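Local coordinates for uncharacterized protein (Thermus thermophilus HB8, PDB 6SCE) that acts as a DNA nuclease in type III CRISPR defence, switched on by a cyclic oligoadenylate that its CARF domains probably sense, at residues Leu287-Val298 with Ala312-Thr321. Sequence-based numbering, arbitrary orientation. Where two conformers were deposited one is given.
Sequences LPQEGPLLLALV and AGPREVYLLT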
ATOM      1  N   LEU A 287     -20.772   9.640 -21.408  1.00 38.40           N
ATOM      2  CA  LEU A 287     -19.820  10.514 -22.085  1.00 40.94           C
ATOM      3  C   LEU A 287     -19.624  11.769 -21.249  1.00 38.39           C
ATOM      4  O   LEU A 287     -20.519  12.157 -20.491  1.00 40.60           O
ATOM      5  CB  LEU A 287     -20.286  10.866 -23.513  1.00 42.76           C
ATOM      6  CG  LEU A 287     -20.314   9.695 -24.510  1.00 45.86           C
ATOM      7  CD1 LEU A 287     -20.631  10.180 -25.916  1.00 46.52           C
ATOM      8  CD2 LEU A 287     -18.990   8.922 -24.521  1.00 44.06           C
ATOM      9  N   PRO A 288     -18.421  12.352 -21.304  1.00 38.34           N
ATOM     10  CA  PRO A 288     -18.134  13.514 -20.504  1.00 40.40           C
ATOM     11  C   PRO A 288     -18.804  14.761 -21.064  1.00 42.57           C
ATOM     12  O   PRO A 288     -18.916  14.900 -22.275  1.00 41.40           O
ATOM     13  CB  PRO A 288     -16.620  13.649 -20.616  1.00 39.70           C
ATOM     14  CG  PRO A 288     -16.289  13.022 -21.912  1.00 39.61           C
ATOM     15  CD  PRO A 288     -17.241  11.888 -22.042  1.00 39.77           C
ATOM     16  N   GLN A 289     -19.236  15.635 -20.173  1.00 44.51           N
ATOM     17  CA  GLN A 289     -19.859  16.905 -20.552  1.00 49.11           C
ATOM     18  C   GLN A 289     -18.999  18.116 -20.223  1.00 49.71           C
ATOM     19  O   GLN A 289     -19.210  19.191 -20.780  1.00 52.09           O
ATOM     20  CB  GLN A 289     -21.209  17.036 -19.862  1.00 53.72           C
ATOM     21  CG  GLN A 289     -22.188  15.976 -20.312  1.00 59.24           C
ATOM     22  CD  GLN A 289     -23.611  16.354 -20.014  1.00 68.00           C
ATOM     23  OE1 GLN A 289     -24.365  16.717 -20.921  1.00 71.73           O
ATOM     24  NE2 GLN A 289     -23.988  16.292 -18.735  1.00 70.33           N
ATOM     25  N   GLU A 290     -18.007  17.940 -19.356  1.00 47.43           N
ATOM     26  CA  GLU A 290     -17.302  19.053 -18.745  1.00 50.35           C
ATOM     27  C   GLU A 290     -15.869  18.623 -18.436  1.00 47.93           C
ATOM     28  O   GLU A 290     -15.661  17.529 -17.941  1.00 49.98           O
ATOM     29  CB  GLU A 290     -18.026  19.388 -17.447  1.00 56.94           C
ATOM     30  CG  GLU A 290     -18.033  20.846 -17.062  1.00 64.81           C
ATOM     31  CD  GLU A 290     -18.915  21.117 -15.860  1.00 65.93           C
ATOM     32  OE1 GLU A 290     -19.467  20.156 -15.276  1.00 68.25           O
ATOM     33  OE2 GLU A 290     -19.052  22.300 -15.505  1.00 75.04           O
ATOM     34  N   GLY A 291     -14.895  19.463 -18.757  1.00 41.15           N
ATOM     35  CA  GLY A 291     -13.504  19.208 -18.431  1.00 42.97           C
ATOM     36  C   GLY A 291     -13.013  20.096 -17.308  1.00 41.35           C
ATOM     37  O   GLY A 291     -13.708  21.047 -16.935  1.00 41.03           O
ATOM     38  N   PRO A 292     -11.827  19.818 -16.757  1.00 38.12           N
ATOM     39  CA  PRO A 292     -10.998  18.650 -17.104  1.00 35.72           C
ATOM     40  C   PRO A 292     -11.563  17.319 -16.588  1.00 35.50           C
ATOM     41  O   PRO A 292     -12.398  17.289 -15.667  1.00 35.37           O
ATOM     42  CB  PRO A 292      -9.673  18.932 -16.381  1.00 36.97           C
ATOM     43  CG  PRO A 292      -9.711  20.360 -15.982  1.00 39.22           C
ATOM     44  CD  PRO A 292     -11.148  20.710 -15.807  1.00 37.24           C
ATOM     45  N   LEU A 293     -11.091  16.237 -17.187  1.00 35.21           N
ATOM     46  CA  LEU A 293     -11.409  14.880 -16.792  1.00 35.15           C
ATOM     47  C   LEU A 293     -10.206  14.237 -16.137  1.00 32.40           C
ATOM     48  O   LEU A 293      -9.068  14.484 -16.544  1.00 30.75           O
ATOM     49  CB  LEU A 293     -11.676  14.023 -18.015  1.00 40.47           C
ATOM     50  CG  LEU A 293     -13.063  13.901 -18.585  1.00 47.22           C
ATOM     51  CD1 LEU A 293     -13.625  15.257 -18.890  1.00 50.48           C
ATOM     52  CD2 LEU A 293     -12.987  13.051 -19.835  1.00 48.66           C
ATOM     53  N   LEU A 294     -10.480  13.383 -15.165  1.00 29.90           N
ATOM     54  CA  LEU A 294      -9.463  12.489 -14.590  1.00 28.69           C
ATOM     55  C   LEU A 294      -9.962  11.068 -14.734  1.00 27.82           C
ATOM     56  O   LEU A 294     -11.074  10.745 -14.311  1.00 29.95           O
ATOM     57  CB  LEU A 294      -9.216  12.799 -13.129  1.00 27.93           C
ATOM     58  CG  LEU A 294      -8.275  11.867 -12.351  1.00 28.11           C
ATOM     59  CD1 LEU A 294      -6.910  11.798 -13.031  1.00 27.44           C
ATOM     60  CD2 LEU A 294      -8.147  12.326 -10.913  1.00 28.97           C
ATOM     61  N   LEU A 295      -9.135  10.229 -15.336  1.00 27.40           N
ATOM     62  CA  LEU A 295      -9.375   8.802 -15.432  1.00 28.06           C
ATOM     63  C   LEU A 295      -8.366   8.084 -14.538  1.00 28.47           C
ATOM     64  O   LEU A 295      -7.181   8.372 -14.596  1.00 25.75           O
ATOM     65  CB  LEU A 295      -9.185   8.319 -16.855  1.00 30.27           C
ATOM     66  CG  LEU A 295      -9.726   9.179 -17.985  1.00 33.21           C
ATOM     67  CD1 LEU A 295      -9.435   8.490 -19.308  1.00 36.18           C
ATOM     68  CD2 LEU A 295     -11.184   9.441 -17.796  1.00 33.29           C
ATOM     69  N   ALA A 296      -8.852   7.167 -13.714  1.00 26.22           N
ATOM     70  CA  ALA A 296      -7.989   6.448 -12.795  1.00 27.14           C
ATOM     71  C   ALA A 296      -8.571   5.105 -12.404  1.00 27.61           C
ATOM     72  O   ALA A 296      -9.808   4.913 -12.430  1.00 27.78           O
ATOM     73  CB  ALA A 296      -7.754   7.278 -11.533  1.00 25.64           C
ATOM     74  N   LEU A 297      -7.676   4.175 -12.044  0.50 26.31           N
ATOM     75  CA  LEU A 297      -8.053   2.938 -11.386  0.50 24.97           C
ATOM     76  C   LEU A 297      -8.098   3.234  -9.882  0.50 26.62           C
ATOM     77  O   LEU A 297      -7.595   4.281  -9.451  0.50 25.62           O
ATOM     78  CB  LEU A 297      -7.050   1.840 -11.778  0.50 24.87           C
ATOM     79  CG  LEU A 297      -7.125   1.901 -13.315  0.50 25.38           C
ATOM     80  CD1 LEU A 297      -5.829   2.107 -14.065  0.50 20.89           C
ATOM     81  CD2 LEU A 297      -8.023   0.834 -13.910  0.50 24.87           C
ATOM     82  N   VAL A 298      -8.721   2.350  -9.095  1.00 25.57           N
ATOM     83  CA  VAL A 298      -8.713   2.463  -7.652  1.00 26.23           C
ATOM     84  C   VAL A 298      -8.079   1.200  -7.104  1.00 25.69           C
ATOM     85  O   VAL A 298      -8.436   0.081  -7.484  1.00 25.99           O
ATOM     86  CB  VAL A 298     -10.119   2.694  -7.059  1.00 26.63           C
ATOM     87  CG1 VAL A 298     -10.057   2.718  -5.535  1.00 27.50           C
ATOM     88  CG2 VAL A 298     -10.683   4.010  -7.561  1.00 27.07           C
ATOM     89  N   ALA A 312      -4.872  17.661 -11.506  1.00 31.18           N
ATOM     90  CA  ALA A 312      -5.796  17.777 -12.638  1.00 33.06           C
ATOM     91  C   ALA A 312      -6.944  18.744 -12.369  1.00 35.64           C
ATOM     92  O   ALA A 312      -7.458  19.316 -13.309  1.00 34.34           O
ATOM     93  CB  ALA A 312      -6.379  16.439 -12.998  1.00 33.22           C
ATOM     94  N   GLY A 313      -7.352  18.886 -11.106  1.00 34.86           N
ATOM     95  CA  GLY A 313      -8.534  19.690 -10.754  1.00 35.31           C
ATOM     96  C   GLY A 313      -9.734  19.342 -11.621  1.00 37.26           C
ATOM     97  O   GLY A 313     -10.282  20.195 -12.302  1.00 36.17           O
ATOM     98  N   PRO A 314     -10.128  18.060 -11.638  1.00 33.91           N
ATOM     99  CA  PRO A 314     -11.159  17.637 -12.549  1.00 34.57           C
ATOM    100  C   PRO A 314     -12.568  18.095 -12.176  1.00 35.30           C
ATOM    101  O   PRO A 314     -12.867  18.277 -10.990  1.00 34.55           O
ATOM    102  CB  PRO A 314     -11.093  16.109 -12.432  1.00 35.26           C
ATOM    103  CG  PRO A 314     -10.691  15.887 -11.020  1.00 33.16           C
ATOM    104  CD  PRO A 314      -9.693  16.963 -10.756  1.00 34.05           C
ATOM    105  N   ARG A 315     -13.400  18.243 -13.206  1.00 37.77           N
ATOM    106  CA  ARG A 315     -14.831  18.435 -13.029  0.50 38.95           C
ATOM    107  C   ARG A 315     -15.571  17.094 -13.122  1.00 39.08           C
ATOM    108  O   ARG A 315     -16.649  16.951 -12.570  1.00 36.27           O
ATOM    109  CB  ARG A 315     -15.369  19.448 -14.050  0.50 39.44           C
ATOM    110  CG  ARG A 315     -14.768  20.846 -13.905  0.50 41.55           C
ATOM    111  CD  ARG A 315     -15.576  21.891 -14.674  0.50 43.71           C
ATOM    112  NE  ARG A 315     -15.268  23.272 -14.303  0.50 43.51           N
ATOM    113  CZ  ARG A 315     -14.318  24.012 -14.866  0.50 44.61           C
ATOM    114  NH1 ARG A 315     -13.560  23.509 -15.825  0.50 43.17           N
ATOM    115  NH2 ARG A 315     -14.127  25.266 -14.464  0.50 45.67           N
ATOM    116  N   GLU A 316     -14.989  16.116 -13.825  1.00 35.55           N
ATOM    117  CA  GLU A 316     -15.529  14.759 -13.898  1.00 35.20           C
ATOM    118  C   GLU A 316     -14.384  13.752 -13.710  1.00 35.44           C
ATOM    119  O   GLU A 316     -13.281  13.949 -14.226  1.00 31.79           O
ATOM    120  CB  GLU A 316     -16.215  14.474 -15.242  1.00 38.71           C
ATOM    121  CG  GLU A 316     -17.324  15.452 -15.602  1.00 40.27           C
ATOM    122  CD  GLU A 316     -18.291  14.933 -16.645  1.00 44.22           C
ATOM    123  OE1 GLU A 316     -18.647  13.735 -16.642  1.00 46.56           O
ATOM    124  OE2 GLU A 316     -18.729  15.748 -17.470  1.00 46.72           O
ATOM    125  N   VAL A 317     -14.669  12.700 -12.964  1.00 31.53           N
ATOM    126  CA  VAL A 317     -13.705  11.662 -12.709  1.00 31.69           C
ATOM    127  C   VAL A 317     -14.332  10.333 -13.072  1.00 30.24           C
ATOM    128  O   VAL A 317     -15.508  10.088 -12.807  1.00 32.99           O
ATOM    129  CB  VAL A 317     -13.170  11.707 -11.263  1.00 29.53           C
ATOM    130  CG1 VAL A 317     -14.272  11.501 -10.243  1.00 34.14           C
ATOM    131  CG2 VAL A 317     -12.082  10.660 -11.074  1.00 30.86           C
ATOM    132  N   TYR A 318     -13.549   9.489 -13.714  1.00 28.25           N
ATOM    133  CA  TYR A 318     -13.983   8.156 -14.077  1.00 28.16           C
ATOM    134  C   TYR A 318     -13.107   7.185 -13.331  1.00 30.32           C
ATOM    135  O   TYR A 318     -11.898   7.262 -13.480  1.00 30.34           O
ATOM    136  CB  TYR A 318     -13.807   7.929 -15.565  1.00 28.31           C
ATOM    137  CG  TYR A 318     -14.763   8.739 -16.431  1.00 30.01           C
ATOM    138  CD1 TYR A 318     -14.522  10.074 -16.692  1.00 30.75           C
ATOM    139  CD2 TYR A 318     -15.889   8.143 -17.007  1.00 30.52           C
ATOM    140  CE1 TYR A 318     -15.388  10.816 -17.493  1.00 31.87           C
ATOM    141  CE2 TYR A 318     -16.762   8.876 -17.794  1.00 31.56           C
ATOM    142  CZ  TYR A 318     -16.514  10.210 -18.037  1.00 33.00           C
ATOM    143  OH  TYR A 318     -17.371  10.953 -18.842  1.00 32.94           O
ATOM    144  N   LEU A 319     -13.717   6.345 -12.502  1.00 26.65           N
ATOM    145  CA  LEU A 319     -13.026   5.452 -11.592  1.00 28.37           C
ATOM    146  C   LEU A 319     -13.396   4.013 -11.897  1.00 29.42           C
ATOM    147  O   LEU A 319     -14.576   3.672 -11.885  1.00 30.41           O
ATOM    148  CB  LEU A 319     -13.375   5.782 -10.138  1.00 28.54           C
ATOM    149  CG  LEU A 319     -13.052   7.174  -9.628  1.00 30.05           C
ATOM    150  CD1 LEU A 319     -13.588   7.417  -8.234  1.00 30.53           C
ATOM    151  CD2 LEU A 319     -11.537   7.393  -9.687  1.00 32.13           C
ATOM    152  N   LEU A 320     -12.406   3.170 -12.195  1.00 26.71           N
ATOM    153  CA  LEU A 320     -12.626   1.757 -12.460  1.00 27.01           C
ATOM    154  C   LEU A 320     -11.878   0.899 -11.492  1.00 30.93           C
ATOM    155  O   LEU A 320     -10.720   1.164 -11.203  1.00 27.18           O
ATOM    156  CB  LEU A 320     -12.168   1.401 -13.881  1.00 29.06           C
ATOM    157  CG  LEU A 320     -12.864   2.090 -15.046  1.00 31.22           C
ATOM    158  CD1 LEU A 320     -12.293   1.629 -16.394  1.00 32.34           C
ATOM    159  CD2 LEU A 320     -14.347   1.840 -15.001  1.00 35.94           C
ATOM    160  N   THR A 321     -12.516  -0.149 -10.985  1.00 27.01           N
ATOM    161  CA  THR A 321     -11.797  -1.144 -10.210  1.00 28.12           C
ATOM    162  C   THR A 321     -12.552  -2.473 -10.177  1.00 28.65           C
ATOM    163  O   THR A 321     -13.523  -2.667 -10.906  1.00 28.59           O
ATOM    164  CB  THR A 321     -11.409  -0.642  -8.798  1.00 27.64           C
ATOM    165  OG1 THR A 321     -10.389  -1.503  -8.264  1.00 26.66           O
ATOM    166  CG2 THR A 321     -12.600  -0.567  -7.875  1.00 28.23           C
TER
HETATM  167  O   HOH W   1     -20.914  13.213 -18.019  1.00 39.77           O
HETATM  168  O   HOH W   2     -18.885  18.865 -12.364  1.00 55.71           O
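Leu293 to Leu297 and Glu316 to Leu320 pair as neighbouring parallel strands. With helix 303-312 between them they form a beta-alpha-beta unit, in a Rossmann-like sheet consistent with a CARF domain. The backbone ladder starts at Pro292 O, which accepts Arg315 N, and runs on to Val298 N. Glu316 shares a sheet face with Leu293, Leu295, Tyr318 and Leu320; helix 354-370 packs on the last four. Leu294 and Val317 lie side by side on the other face.

Glu316 reaches past its strand to the loop before Leu293. CG sits anti to the carbonyl carbon (chi1 -56°) and the chain runs on extended, which brings OE2 to the backbone of that loop. Glu316 OE2 accepts Gln289 N at 2.8 Å, on its syn side but 29° out of the carboxylate plane. Glu290 N adds a weak bond to the same oxygen. OE1 takes a hydrogen bond from a water that also donates to Leu287 O, and OE1 is also hydrogen-bonded to His344 NE2. With an alanine at this position, Gln289 N would probably lose its acceptor and His344 its partner, and the 287-290 loop could shift.

The Tyr318 ring lies beside Leu295, whose CD2 is 3.6 Å from Tyr318 CD1. Leu293 CG and Pro288 CB meet the ring at its edge. Its hydroxyl is hydrogen-bonded to Pro286 O.

Val298 O receives Thr321 OG1 at 2.6 Å, and Thr321 packs on an adenine base of the bound RNA. At the other end, Arg315 crosses Glu290, and Arg315 CD lies 3.6 Å from Glu290 CG. In the conformer given, Arg315 NH1 donates to Gly291 O at 2.7 Å, and that oxygen lies only 2° out of the guanidinium plane.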